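Local coordinates for protein aminotransferase, classes I and II (Silicibacter pomeroyi DSS-3, PDB 3H14) that probably catalyses pyridoxal 5'-phosphate-dependent transamination, with L-aspartate and 2-oxoglutarate as the likely substrates, at residues F14-V19 with G345-P350; A302-I307 with S321-D326; Y315-V320 with A354-F359; R328-E333 with A377-R382. All blocks are in the same frame, centred on the assembly; numbering follows the deposited sequence.

Contact 1. Residues F14-V19 with G345-P350; sequences FIVMDV and GLDFDP
Leu346 makes the first, looser touch, its CB lying 4.3 Å from CG1 of Ile15, a loose apolar contact. Asp347 carries most of the contact. Its CG lies beside its own backbone N (chi1 -75°), which sends the carboxylate across to the 14-19 backbone, where each oxygen takes one amide. Asp347 OD1 accepts from Ile15 N at 2.7 Å through its syn lone pair, with an N-H...O angle of 155°. Asp347 OD2, also met on the syn side, accepts from Val16 N at 3.1 Å with a more bent angle of 137°. Ile15 and Val16 are the two middle residues of a type I beta turn closed by Met17 N and Phe14 O, so the carboxylate grips the turn at both of its central amides. Carbon packs close round the oxygens: CB of Ile15 is 3.4 Å from Asp347 OD1, the Phe14 ring approaches the same oxygen more distantly through CD1, and CB of Val16 lies against OD2. An alanine here would take away both acceptors and is likely to leave the Ile15 and Val16 amides without their mates and the turn freer to shift. Arg129 also holds this chain, donating to the carbonyl oxygens of Asp347 and Phe348, and the Phe348 side chain packs on Pro126. The arrangement is a type I beta turn leading into helix 17-28, its two central amides bound by an aspartate carboxylate, consistent with the way N-terminal segments of fold type I aminotransferases lie against the small domain.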
loop_
_atom_site.group_PDB
_atom_site.type_symbol
_atom_site.label_atom_id
_atom_site.label_comp_id
_atom_site.label_asym_id
_atom_site.label_seq_id
_atom_site.Cartn_x
_atom_site.Cartn_y
_atom_site.Cartn_z
ATOM N N PHE A 14 13.070 8.319 -5.302
ATOM C CA PHE A 14 12.747 7.662 -4.050
ATOM C C PHE A 14 14.005 7.433 -3.246
ATOM O O PHE A 14 14.960 6.839 -3.734
ATOM C CB PHE A 14 11.999 6.353 -4.291
ATOM C CG PHE A 14 10.548 6.544 -4.682
ATOM C CD1 PHE A 14 9.849 7.709 -4.327
ATOM C CD2 PHE A 14 9.880 5.558 -5.382
ATOM C CE1 PHE A 14 8.515 7.884 -4.688
ATOM C CE2 PHE A 14 8.554 5.716 -5.726
ATOM C CZ PHE A 14 7.869 6.885 -5.380
ATOM N N ILE A 15 13.988 7.932 -2.017
ATOM C CA ILE A 15 15.139 7.878 -1.126
ATOM C C ILE A 15 15.563 6.443 -0.898
ATOM O O ILE A 15 16.746 6.194 -0.655
ATOM C CB ILE A 15 14.844 8.580 0.251
ATOM C CG1 ILE A 15 14.588 10.087 0.069
ATOM C CG2 ILE A 15 15.954 8.343 1.246
ATOM C CD1 ILE A 15 15.681 10.825 -0.687
ATOM N N VAL A 16 14.615 5.496 -0.999
ATOM C CA VAL A 16 14.920 4.082 -0.731
ATOM C C VAL A 16 15.891 3.465 -1.751
ATOM O O VAL A 16 16.448 2.393 -1.506
ATOM C CB VAL A 16 13.635 3.210 -0.581
ATOM C CG1 VAL A 16 12.917 3.006 -1.911
ATOM C CG2 VAL A 16 13.971 1.853 0.095
HETATM N N MSE A 17 16.118 4.167 -2.865
HETATM C CA MSE A 17 17.008 3.707 -3.936
HETATM C C MSE A 17 18.464 3.618 -3.485
HETATM O O MSE A 17 19.191 2.744 -3.938
HETATM C CB MSE A 17 16.898 4.633 -5.156
HETATM C CG MSE A 17 15.479 4.711 -5.764
HETATM SE SE MSE A 17 14.921 3.013 -6.535
HETATM C CE MSE A 17 12.953 3.116 -6.433
ATOM N N ASP A 18 18.893 4.503 -2.594
ATOM C CA ASP A 18 20.238 4.381 -2.000
ATOM C C ASP A 18 20.461 2.985 -1.370
ATOM O O ASP A 18 21.432 2.310 -1.693
ATOM C CB ASP A 18 20.490 5.424 -0.906
ATOM C CG ASP A 18 20.513 6.855 -1.419
ATOM O OD1 ASP A 18 20.093 7.131 -2.581
ATOM O OD2 ASP A 18 20.925 7.715 -0.601
ATOM N N VAL A 19 19.565 2.577 -0.469
ATOM C CA VAL A 19 19.704 1.288 0.231
ATOM C C VAL A 19 19.532 0.089 -0.718
ATOM O O VAL A 19 20.320 -0.836 -0.666
ATOM C CB VAL A 19 18.751 1.151 1.461
ATOM C CG1 VAL A 19 17.295 1.025 1.042
ATOM C CG2 VAL A 19 19.144 -0.061 2.318
ATOM N N GLY A 345 12.245 6.824 6.642
ATOM C CA GLY A 345 10.920 7.387 6.636
ATOM C C GLY A 345 10.671 8.556 5.697
ATOM O O GLY A 345 9.506 8.871 5.439
ATOM N N LEU A 346 11.734 9.183 5.167
ATOM C CA LEU A 346 11.585 10.402 4.367
ATOM C C LEU A 346 10.637 10.264 3.153
ATOM O O LEU A 346 9.894 11.207 2.855
ATOM C CB LEU A 346 12.942 10.932 3.908
ATOM C CG LEU A 346 13.824 11.483 5.026
ATOM C CD1 LEU A 346 14.814 10.393 5.489
ATOM C CD2 LEU A 346 14.552 12.726 4.565
ATOM N N ASP A 347 10.636 9.105 2.489
ATOM C CA ASP A 347 9.709 8.866 1.342
ATOM C C ASP A 347 8.245 8.951 1.739
ATOM O O ASP A 347 7.403 9.290 0.901
ATOM C CB ASP A 347 9.917 7.481 0.707
ATOM C CG ASP A 347 11.181 7.383 -0.170
ATOM O OD1 ASP A 347 11.581 8.409 -0.825
ATOM O OD2 ASP A 347 11.758 6.247 -0.205
ATOM N N PHE A 348 7.930 8.589 2.990
ATOM C CA PHE A 348 6.554 8.556 3.458
ATOM C C PHE A 348 6.119 9.877 4.074
ATOM O O PHE A 348 4.919 10.238 4.002
ATOM C CB PHE A 348 6.343 7.420 4.466
ATOM C CG PHE A 348 6.954 6.137 4.024
ATOM C CD1 PHE A 348 6.364 5.399 2.991
ATOM C CD2 PHE A 348 8.198 5.713 4.537
ATOM C CE1 PHE A 348 6.946 4.234 2.529
ATOM C CE2 PHE A 348 8.803 4.531 4.058
ATOM C CZ PHE A 348 8.172 3.804 3.056
ATOM N N ASP A 349 7.069 10.584 4.677
ATOM C CA ASP A 349 6.770 11.801 5.443
ATOM C C ASP A 349 7.974 12.715 5.298
ATOM O O ASP A 349 8.948 12.608 6.049
ATOM C CB ASP A 349 6.433 11.466 6.900
ATOM C CG ASP A 349 5.967 12.676 7.697
ATOM O OD1 ASP A 349 6.293 13.804 7.306
ATOM O OD2 ASP A 349 5.298 12.486 8.729
ATOM N N PRO A 350 7.960 13.578 4.269
ATOM C CA PRO A 350 9.071 14.482 4.004
ATOM C C PRO A 350 9.417 15.454 5.130
ATOM O O PRO A 350 10.553 15.873 5.224
ATOM C CB PRO A 350 8.601 15.245 2.738
ATOM C CG PRO A 350 7.656 14.309 2.082
ATOM C CD PRO A 350 6.928 13.679 3.225
#

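Contact 2. Residues A302-I307 with S321-D326; sequences AGFTRI and SDLTDD
A Schellman motif ends helix 278-302 at Gly303, and this helix end faces the loop that follows strand 315-319. Gly303 has the positive phi (111°) of the motif, and its carbonyl oxygen meets a water that hydrogen-bonds to both sides, 2.9 Å from Gly303 O and 2.7 Å from Asp322 OD1. The other carboxylate oxygen of Asp322 faces Arg306: Asp322 OD2 lies 3.9 Å from Arg306 NH1, a long salt bridge between planes inclined by 61°, so charge attraction acts here without a close, flat pairing. The bridge is also doubtful, because the Arg306 side chain has two conformers. The apolar part is tighter. One methyl of Leu323, CD1, reaches the Phe304 ring at CE1 (3.7 Å) and CD1 (4.0 Å), the two side chains crossing at about a right angle. The same Leu323 methyl, CD1, is 4.2 Å from Gly303 O. The Phe304 ring also makes an edge-to-face contact with Phe359, while Leu323 touches Phe330. Beyond Leu323 the loop folds on itself: Thr324 OG1 accepts from Asp326 N at 2.9 Å, nearly straight at 169°, forming an ST turn. Asp326 then sits at the N-cap of helix 327-338, with OD1 weakly bonded to Arg328 N. A Schellman helix end thus meets a loop that finishes in an ST turn and an N-cap, the two connections flanking strand 315-319 of the small alpha/beta domain.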
loop_
_atom_site.group_PDB
_atom_site.type_symbol
_atom_site.label_atom_id
_atom_site.label_comp_id
_atom_site.label_asym_id
_atom_site.label_seq_id
_atom_site.Cartn_x
_atom_site.Cartn_y
_atom_site.Cartn_z
ATOM N N ALA A 302 15.648 -4.759 20.741
ATOM C CA ALA A 302 16.764 -4.187 19.977
ATOM C C ALA A 302 16.889 -2.661 20.105
ATOM O O ALA A 302 17.839 -2.061 19.588
ATOM C CB ALA A 302 16.641 -4.577 18.500
ATOM N N GLY A 303 15.937 -2.012 20.766
ATOM C CA GLY A 303 15.960 -0.548 20.856
ATOM C C GLY A 303 14.859 0.196 20.098
ATOM O O GLY A 303 14.777 1.420 20.195
ATOM N N PHE A 304 13.995 -0.546 19.391
ATOM C CA PHE A 304 12.893 0.047 18.618
ATOM C C PHE A 304 11.603 -0.031 19.428
ATOM O O PHE A 304 10.767 -0.915 19.238
ATOM C CB PHE A 304 12.796 -0.631 17.230
ATOM C CG PHE A 304 14.074 -0.556 16.461
ATOM C CD1 PHE A 304 14.427 0.588 15.787
ATOM C CD2 PHE A 304 14.964 -1.625 16.455
ATOM C CE1 PHE A 304 15.616 0.682 15.114
ATOM C CE2 PHE A 304 16.179 -1.536 15.772
ATOM C CZ PHE A 304 16.511 -0.375 15.119
ATOM N N THR A 305 11.457 0.907 20.374
ATOM C CA THR A 305 10.431 0.833 21.402
ATOM C C THR A 305 9.192 1.675 21.138
ATOM O O THR A 305 8.173 1.498 21.828
ATOM C CB THR A 305 11.017 1.287 22.782
ATOM O OG1 THR A 305 11.632 2.569 22.637
ATOM C CG2 THR A 305 12.084 0.316 23.239
ATOM N N ARG A 306 9.282 2.551 20.131
ATOM C CA ARG A 306 8.195 3.432 19.714
ATOM C C ARG A 306 7.752 3.088 18.282
ATOM O O ARG A 306 8.386 3.525 17.341
ATOM C CB ARG A 306 8.706 4.873 19.784
ATOM C CG ARG A 306 9.159 5.240 21.214
ATOM C CD ARG A 306 9.991 6.522 21.332
ATOM N NE ARG A 306 10.055 6.886 22.754
ATOM C CZ ARG A 306 10.926 6.400 23.637
ATOM N NH1 ARG A 306 11.868 5.541 23.285
ATOM N NH2 ARG A 306 10.861 6.786 24.904
ATOM N N ILE A 307 6.684 2.312 18.141
ATOM C CA ILE A 307 6.176 1.898 16.828
ATOM C C ILE A 307 4.695 2.181 16.714
ATOM O O ILE A 307 3.937 2.160 17.708
ATOM C CB ILE A 307 6.469 0.410 16.512
ATOM C CG1 ILE A 307 5.654 -0.541 17.397
ATOM C CG2 ILE A 307 7.961 0.116 16.658
ATOM C CD1 ILE A 307 5.583 -1.948 16.861
ATOM N N SER A 321 14.025 8.663 16.500
ATOM C CA SER A 321 14.657 9.926 16.808
ATOM C C SER A 321 15.591 9.862 18.046
ATOM O O SER A 321 16.418 10.713 18.204
ATOM C CB SER A 321 13.618 11.046 16.980
ATOM O OG SER A 321 12.705 10.779 18.024
ATOM N N ASP A 322 15.438 8.853 18.887
ATOM C CA ASP A 322 16.366 8.631 20.008
ATOM C C ASP A 322 17.703 8.017 19.543
ATOM O O ASP A 322 18.722 8.109 20.245
ATOM C CB ASP A 322 15.690 7.801 21.104
ATOM C CG ASP A 322 15.209 6.453 20.635
ATOM O OD1 ASP A 322 14.654 6.326 19.508
ATOM O OD2 ASP A 322 15.349 5.515 21.437
ATOM N N LEU A 323 17.709 7.446 18.332
ATOM C CA LEU A 323 18.840 6.687 17.808
ATOM C C LEU A 323 19.616 7.425 16.755
ATOM O O LEU A 323 20.774 7.130 16.517
ATOM C CB LEU A 323 18.321 5.391 17.192
ATOM C CG LEU A 323 17.460 4.486 18.041
ATOM C CD1 LEU A 323 17.094 3.272 17.220
ATOM C CD2 LEU A 323 18.192 4.073 19.336
ATOM N N THR A 324 18.986 8.373 16.085
ATOM C CA THR A 324 19.604 9.047 14.967
ATOM C C THR A 324 18.909 10.389 14.696
ATOM O O THR A 324 17.742 10.603 15.084
ATOM C CB THR A 324 19.479 8.200 13.661
ATOM O OG1 THR A 324 20.174 8.855 12.595
ATOM C CG2 THR A 324 17.982 8.018 13.269
ATOM N N ASP A 325 19.642 11.252 14.029
ATOM C CA ASP A 325 19.131 12.512 13.526
ATOM C C ASP A 325 18.778 12.408 12.052
ATOM O O ASP A 325 18.202 13.324 11.504
ATOM C CB ASP A 325 20.150 13.661 13.740
ATOM C CG ASP A 325 21.586 13.287 13.367
ATOM O OD1 ASP A 325 21.845 12.187 12.790
ATOM O OD2 ASP A 325 22.488 14.108 13.693
ATOM N N ASP A 326 19.125 11.295 11.412
ATOM C CA ASP A 326 18.992 11.197 9.971
ATOM C C ASP A 326 18.783 9.740 9.586
ATOM O O ASP A 326 19.741 8.970 9.453
ATOM C CB ASP A 326 20.244 11.765 9.316
ATOM C CG ASP A 326 20.229 11.667 7.814
ATOM O OD1 ASP A 326 19.190 11.272 7.227
ATOM O OD2 ASP A 326 21.279 11.990 7.214
HETATM O O HOH W 1 13.792 3.815 19.002
#

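Contact 3. Residues Y315-V320 with A354-F359; sequences YVYADV and AGTLRF
Phe359 N donates to Val316 O at 2.8 Å, and Ala318 N to Leu357 O at 2.9 Å; with their return bonds these make two antiparallel hydrogen-bonded pairs. Val320 N extends the pattern by bonding Gly355 O at 2.8 Å. The strand axes run at 164° to each other. On one face the Ala318 methyl, CB, meets the edge of the Phe359 ring, 4.0 Å from CE2. On the other, Thr356 OG1 donates to Tyr317 OH at 2.8 Å. A phenylalanine in place of Tyr317 would lack that hydroxyl and would probably leave the Thr356 hydroxyl without its acceptor and free to turn. Farther along the same face Arg358, bent at chi3 (71°), lays one face of its guanidinium against Tyr315: the planes are 13° apart, and Tyr315 CE1 stands over the centre of the group, 3.5 Å from Arg358 CZ. In a second shell, Asn172 OD1 accepts from Arg358 NH1 and Tyr203 OH hydrogen-bonds to Tyr315 OH. In aspartate aminotransferases a small-domain arginine bonded to an asparagine receives the substrate's alpha-carboxylate. The near-parallel Tyr315 ring and the Asn172 bond should restrict rotation of the Arg358 guanidinium, consistent with its presentation to such a carboxylate.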
loop_
_atom_site.group_PDB
_atom_site.type_symbol
_atom_site.label_atom_id
_atom_site.label_comp_id
_atom_site.label_asym_id
_atom_site.label_seq_id
_atom_site.Cartn_x
_atom_site.Cartn_y
_atom_site.Cartn_z
ATOM N N TYR A 315 4.224 -4.169 7.679
ATOM C CA TYR A 315 5.140 -3.098 7.973
ATOM C C TYR A 315 5.150 -2.781 9.459
ATOM O O TYR A 315 4.119 -2.914 10.156
ATOM C CB TYR A 315 4.711 -1.820 7.246
ATOM C CG TYR A 315 4.610 -1.966 5.748
ATOM C CD1 TYR A 315 5.717 -2.359 5.022
ATOM C CD2 TYR A 315 3.420 -1.706 5.063
ATOM C CE1 TYR A 315 5.651 -2.530 3.649
ATOM C CE2 TYR A 315 3.350 -1.863 3.684
ATOM C CZ TYR A 315 4.473 -2.264 2.990
ATOM O OH TYR A 315 4.471 -2.429 1.629
ATOM N N VAL A 316 6.306 -2.311 9.918
ATOM C CA VAL A 316 6.411 -1.654 11.223
ATOM C C VAL A 316 7.066 -0.310 10.996
ATOM O O VAL A 316 8.124 -0.242 10.401
ATOM C CB VAL A 316 7.265 -2.480 12.255
ATOM C CG1 VAL A 316 7.344 -1.718 13.579
ATOM C CG2 VAL A 316 6.681 -3.835 12.480
ATOM N N TYR A 317 6.415 0.762 11.479
ATOM C CA TYR A 317 6.861 2.109 11.327
ATOM C C TYR A 317 7.317 2.609 12.693
ATOM O O TYR A 317 6.501 2.638 13.648
ATOM C CB TYR A 317 5.693 2.976 10.864
ATOM C CG TYR A 317 6.085 4.341 10.440
ATOM C CD1 TYR A 317 6.914 4.518 9.356
ATOM C CD2 TYR A 317 5.576 5.475 11.067
ATOM C CE1 TYR A 317 7.266 5.734 8.944
ATOM C CE2 TYR A 317 5.911 6.726 10.647
ATOM C CZ TYR A 317 6.761 6.851 9.581
ATOM O OH TYR A 317 7.134 8.080 9.102
ATOM N N ALA A 318 8.591 2.946 12.774
ATOM C CA ALA A 318 9.279 3.194 14.057
ATOM C C ALA A 318 9.749 4.605 14.105
ATOM O O ALA A 318 10.318 5.106 13.146
ATOM C CB ALA A 318 10.521 2.254 14.225
ATOM N N ASP A 319 9.585 5.220 15.275
ATOM C CA ASP A 319 10.163 6.512 15.562
ATOM C C ASP A 319 11.570 6.241 16.108
ATOM O O ASP A 319 11.708 5.625 17.146
ATOM C CB ASP A 319 9.272 7.239 16.588
ATOM C CG ASP A 319 9.781 8.623 16.951
ATOM O OD1 ASP A 319 10.965 8.905 16.726
ATOM O OD2 ASP A 319 8.970 9.432 17.497
ATOM N N VAL A 320 12.597 6.686 15.402
ATOM C CA VAL A 320 13.969 6.348 15.742
ATOM C C VAL A 320 14.751 7.619 16.113
ATOM O O VAL A 320 15.973 7.649 16.080
ATOM C CB VAL A 320 14.662 5.540 14.598
ATOM C CG1 VAL A 320 13.938 4.219 14.375
ATOM C CG2 VAL A 320 14.779 6.337 13.307
ATOM N N ALA A 354 12.871 12.015 8.668
ATOM C CA ALA A 354 14.290 11.932 9.039
ATOM C C ALA A 354 14.419 11.220 10.376
ATOM O O ALA A 354 15.507 10.707 10.725
ATOM C CB ALA A 354 14.915 13.297 9.102
ATOM N N GLY A 355 13.342 11.226 11.144
ATOM C CA GLY A 355 13.295 10.549 12.453
ATOM C C GLY A 355 12.538 9.251 12.505
ATOM O O GLY A 355 12.174 8.773 13.592
ATOM N N THR A 356 12.226 8.668 11.328
ATOM C CA THR A 356 11.473 7.434 11.322
ATOM C C THR A 356 12.082 6.400 10.345
ATOM O O THR A 356 12.849 6.750 9.456
ATOM C CB THR A 356 9.964 7.662 10.982
ATOM O OG1 THR A 356 9.849 8.154 9.636
ATOM C CG2 THR A 356 9.308 8.728 11.909
ATOM N N LEU A 357 11.709 5.143 10.554
ATOM C CA LEU A 357 12.075 4.025 9.688
ATOM C C LEU A 357 10.877 3.130 9.427
ATOM O O LEU A 357 10.036 2.949 10.293
ATOM C CB LEU A 357 13.127 3.125 10.372
ATOM C CG LEU A 357 14.609 3.408 10.394
ATOM C CD1 LEU A 357 15.303 2.234 11.076
ATOM C CD2 LEU A 357 15.226 3.612 9.021
ATOM N N ARG A 358 10.849 2.489 8.255
ATOM C CA ARG A 358 9.865 1.453 7.980
ATOM C C ARG A 358 10.576 0.108 7.836
ATOM O O ARG A 358 11.511 0.002 7.080
ATOM C CB ARG A 358 9.085 1.750 6.691
ATOM C CG ARG A 358 7.887 0.848 6.526
ATOM C CD ARG A 358 7.307 0.833 5.110
ATOM N NE ARG A 358 8.187 0.139 4.154
ATOM C CZ ARG A 358 7.919 0.050 2.846
ATOM N NH1 ARG A 358 6.810 0.580 2.356
ATOM N NH2 ARG A 358 8.758 -0.553 2.039
ATOM N N PHE A 359 10.112 -0.903 8.563
ATOM C CA PHE A 359 10.538 -2.280 8.386
ATOM C C PHE A 359 9.455 -2.992 7.628
ATOM O O PHE A 359 8.283 -2.753 7.880
ATOM C CB PHE A 359 10.689 -2.992 9.731
ATOM C CG PHE A 359 11.702 -2.383 10.636
ATOM C CD1 PHE A 359 13.021 -2.854 10.634
ATOM C CD2 PHE A 359 11.357 -1.333 11.478
ATOM C CE1 PHE A 359 13.972 -2.303 11.469
ATOM C CE2 PHE A 359 12.299 -0.770 12.333
ATOM C CZ PHE A 359 13.608 -1.244 12.336
#

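Contact 4. Residues R328-E333 with A377-R382; sequences RAFAAE and AFMQAR
Glu333 and Phe330, one helical turn apart, bury the most surface here, followed by Phe378 from the partner helix. The Glu333 chain is extended, with CG anti to the backbone N (chi1 168°), and ends against both Arg382 and the edge of the Phe378 ring. Arg382 holds the carboxylate side-on: Arg382 NE donates to Glu333 OE2 at 3.1 Å, exactly in the guanidinium plane, and Arg382 NH2 donates to Glu333 OE1 at 3.3 Å. The two planes are nevertheless 47° apart, so the salt bridge is twisted. Glu333 OE2 also lies 3.5 Å from CZ of Phe378, at the edge of that ring, where the CH groups would suit a negative charge. The axes of the helical segments 328-333 and 377-381 pass 13.2 Å apart and cross at 113°, so long side chains span the gap between these two helices of the small domain near the C-terminus. Phe330 comes up to one face of the guanidinium, its CE1 over the centre of that group and 3.6 Å from Arg382 CZ, the two planes obliquely inclined, so this is no parallel stack. The same Phe330 CE1 meets the edge of the Phe378 ring, 4.0 Å from CE2. The remaining nitrogen of Arg382, NH1, donates to the carbonyl oxygen of Leu323, in the loop before helix 327-338.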
loop_
_atom_site.group_PDB
_atom_site.type_symbol
_atom_site.label_atom_id
_atom_site.label_comp_id
_atom_site.label_asym_id
_atom_site.label_seq_id
_atom_site.Cartn_x
_atom_site.Cartn_y
_atom_site.Cartn_z
ATOM N N ARG A 328 18.105 8.355 6.913
ATOM C CA ARG A 328 18.760 7.969 5.675
ATOM C C ARG A 328 20.172 7.448 5.971
ATOM O O ARG A 328 20.558 6.376 5.532
ATOM C CB ARG A 328 18.828 9.161 4.732
ATOM C CG ARG A 328 19.308 8.835 3.348
ATOM C CD ARG A 328 19.237 10.078 2.486
ATOM N NE ARG A 328 19.409 9.781 1.069
ATOM C CZ ARG A 328 19.232 10.668 0.092
ATOM N NH1 ARG A 328 18.894 11.918 0.354
ATOM N NH2 ARG A 328 19.409 10.299 -1.159
ATOM N N ALA A 329 20.927 8.221 6.740
ATOM C CA ALA A 329 22.245 7.779 7.174
ATOM C C ALA A 329 22.152 6.537 8.050
ATOM O O ALA A 329 23.010 5.652 7.982
ATOM C CB ALA A 329 23.019 8.952 7.915
ATOM N N PHE A 330 21.151 6.481 8.921
ATOM C CA PHE A 330 20.970 5.363 9.815
ATOM C C PHE A 330 20.643 4.087 9.042
ATOM O O PHE A 330 21.150 3.017 9.388
ATOM C CB PHE A 330 19.855 5.689 10.831
ATOM C CG PHE A 330 19.700 4.705 11.961
ATOM C CD1 PHE A 330 20.779 4.111 12.567
ATOM C CD2 PHE A 330 18.429 4.408 12.454
ATOM C CE1 PHE A 330 20.606 3.217 13.613
ATOM C CE2 PHE A 330 18.268 3.528 13.509
ATOM C CZ PHE A 330 19.364 2.940 14.093
ATOM N N ALA A 331 19.769 4.180 8.032
ATOM C CA ALA A 331 19.464 3.013 7.220
ATOM C C ALA A 331 20.748 2.549 6.520
ATOM O O ALA A 331 21.013 1.363 6.397
ATOM C CB ALA A 331 18.358 3.336 6.179
ATOM N N ALA A 332 21.553 3.485 6.049
ATOM C CA ALA A 332 22.776 3.126 5.335
ATOM C C ALA A 332 23.739 2.376 6.266
ATOM O O ALA A 332 24.424 1.434 5.854
ATOM C CB ALA A 332 23.429 4.354 4.797
ATOM N N GLU A 333 23.780 2.810 7.515
ATOM C CA GLU A 333 24.674 2.215 8.527
ATOM C C GLU A 333 24.170 0.818 8.908
ATOM O O GLU A 333 24.976 -0.115 9.121
ATOM C CB GLU A 333 24.764 3.147 9.762
ATOM C CG GLU A 333 25.422 2.537 11.009
ATOM C CD GLU A 333 25.241 3.344 12.331
ATOM O OE1 GLU A 333 24.538 4.394 12.390
ATOM O OE2 GLU A 333 25.817 2.890 13.344
ATOM N N ALA A 377 22.353 -7.658 17.411
ATOM C CA ALA A 377 23.804 -7.619 17.580
ATOM C C ALA A 377 24.350 -6.262 17.247
ATOM O O ALA A 377 25.287 -5.805 17.886
ATOM C CB ALA A 377 24.507 -8.672 16.728
ATOM N N PHE A 378 23.792 -5.634 16.205
ATOM C CA PHE A 378 24.268 -4.331 15.730
ATOM C C PHE A 378 23.983 -3.282 16.785
ATOM O O PHE A 378 24.836 -2.446 17.064
ATOM C CB PHE A 378 23.589 -3.959 14.369
ATOM C CG PHE A 378 23.575 -2.465 14.026
ATOM C CD1 PHE A 378 24.678 -1.840 13.483
ATOM C CD2 PHE A 378 22.425 -1.718 14.182
ATOM C CE1 PHE A 378 24.638 -0.488 13.147
ATOM C CE2 PHE A 378 22.400 -0.355 13.853
ATOM C CZ PHE A 378 23.500 0.244 13.345
HETATM N N MSE A 379 22.782 -3.314 17.332
HETATM C CA MSE A 379 22.360 -2.315 18.321
HETATM C C MSE A 379 23.083 -2.492 19.683
HETATM O O MSE A 379 23.349 -1.522 20.382
HETATM C CB MSE A 379 20.866 -2.399 18.510
HETATM C CG MSE A 379 20.089 -1.997 17.271
HETATM SE SE MSE A 379 20.199 -0.042 16.969
HETATM C CE MSE A 379 21.890 0.159 16.196
ATOM N N GLN A 380 23.397 -3.727 20.042
ATOM C CA GLN A 380 24.290 -3.989 21.184
ATOM C C GLN A 380 25.637 -3.288 21.016
ATOM O O GLN A 380 26.097 -2.578 21.901
ATOM C CB GLN A 380 24.574 -5.475 21.307
ATOM C CG GLN A 380 25.479 -5.827 22.537
ATOM C CD GLN A 380 24.733 -5.641 23.835
ATOM O OE1 GLN A 380 23.512 -5.791 23.861
ATOM N NE2 GLN A 380 25.452 -5.324 24.930
ATOM N N ALA A 381 26.274 -3.513 19.876
ATOM C CA ALA A 381 27.611 -2.986 19.621
ATOM C C ALA A 381 27.617 -1.490 19.380
ATOM O O ALA A 381 28.670 -0.866 19.479
ATOM C CB ALA A 381 28.229 -3.688 18.456
ATOM N N ARG A 382 26.455 -0.922 19.055
ATOM C CA ARG A 382 26.329 0.513 18.793
ATOM C C ARG A 382 26.278 1.325 20.086
ATOM O O ARG A 382 26.896 2.405 20.151
ATOM C CB ARG A 382 25.065 0.794 17.971
ATOM C CG ARG A 382 25.030 2.157 17.330
ATOM C CD ARG A 382 23.795 2.282 16.454
ATOM N NE ARG A 382 23.795 3.499 15.649
ATOM C CZ ARG A 382 23.052 4.575 15.885
ATOM N NH1 ARG A 382 22.242 4.627 16.943
ATOM N NH2 ARG A 382 23.133 5.614 15.056
#

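Overall arrangement
Contact 3 is the buried one, pairing strands of the four-stranded sheet; contacts 1, 2 and 4 lie at the surface around it. Regular backbone bonding dominates in contact 3, whereas contact 1 uses one carboxylate on two amides, contact 2 a water and a long salt bridge, and contact 4 a twisted bidentate one. Contact 2 joins the loops before and after strand 315-319, which contact 3 pairs with strand 356-360, their centres about 8 Å apart. Contacts 1 and 4 are about 17 Å apart between centres, yet Asp18 and Arg328 bridge them by a salt bridge. Gly345 N reaches Thr356 O between contacts 1 and 3, and Phe330 packs on Leu357 between contacts 3 and 4.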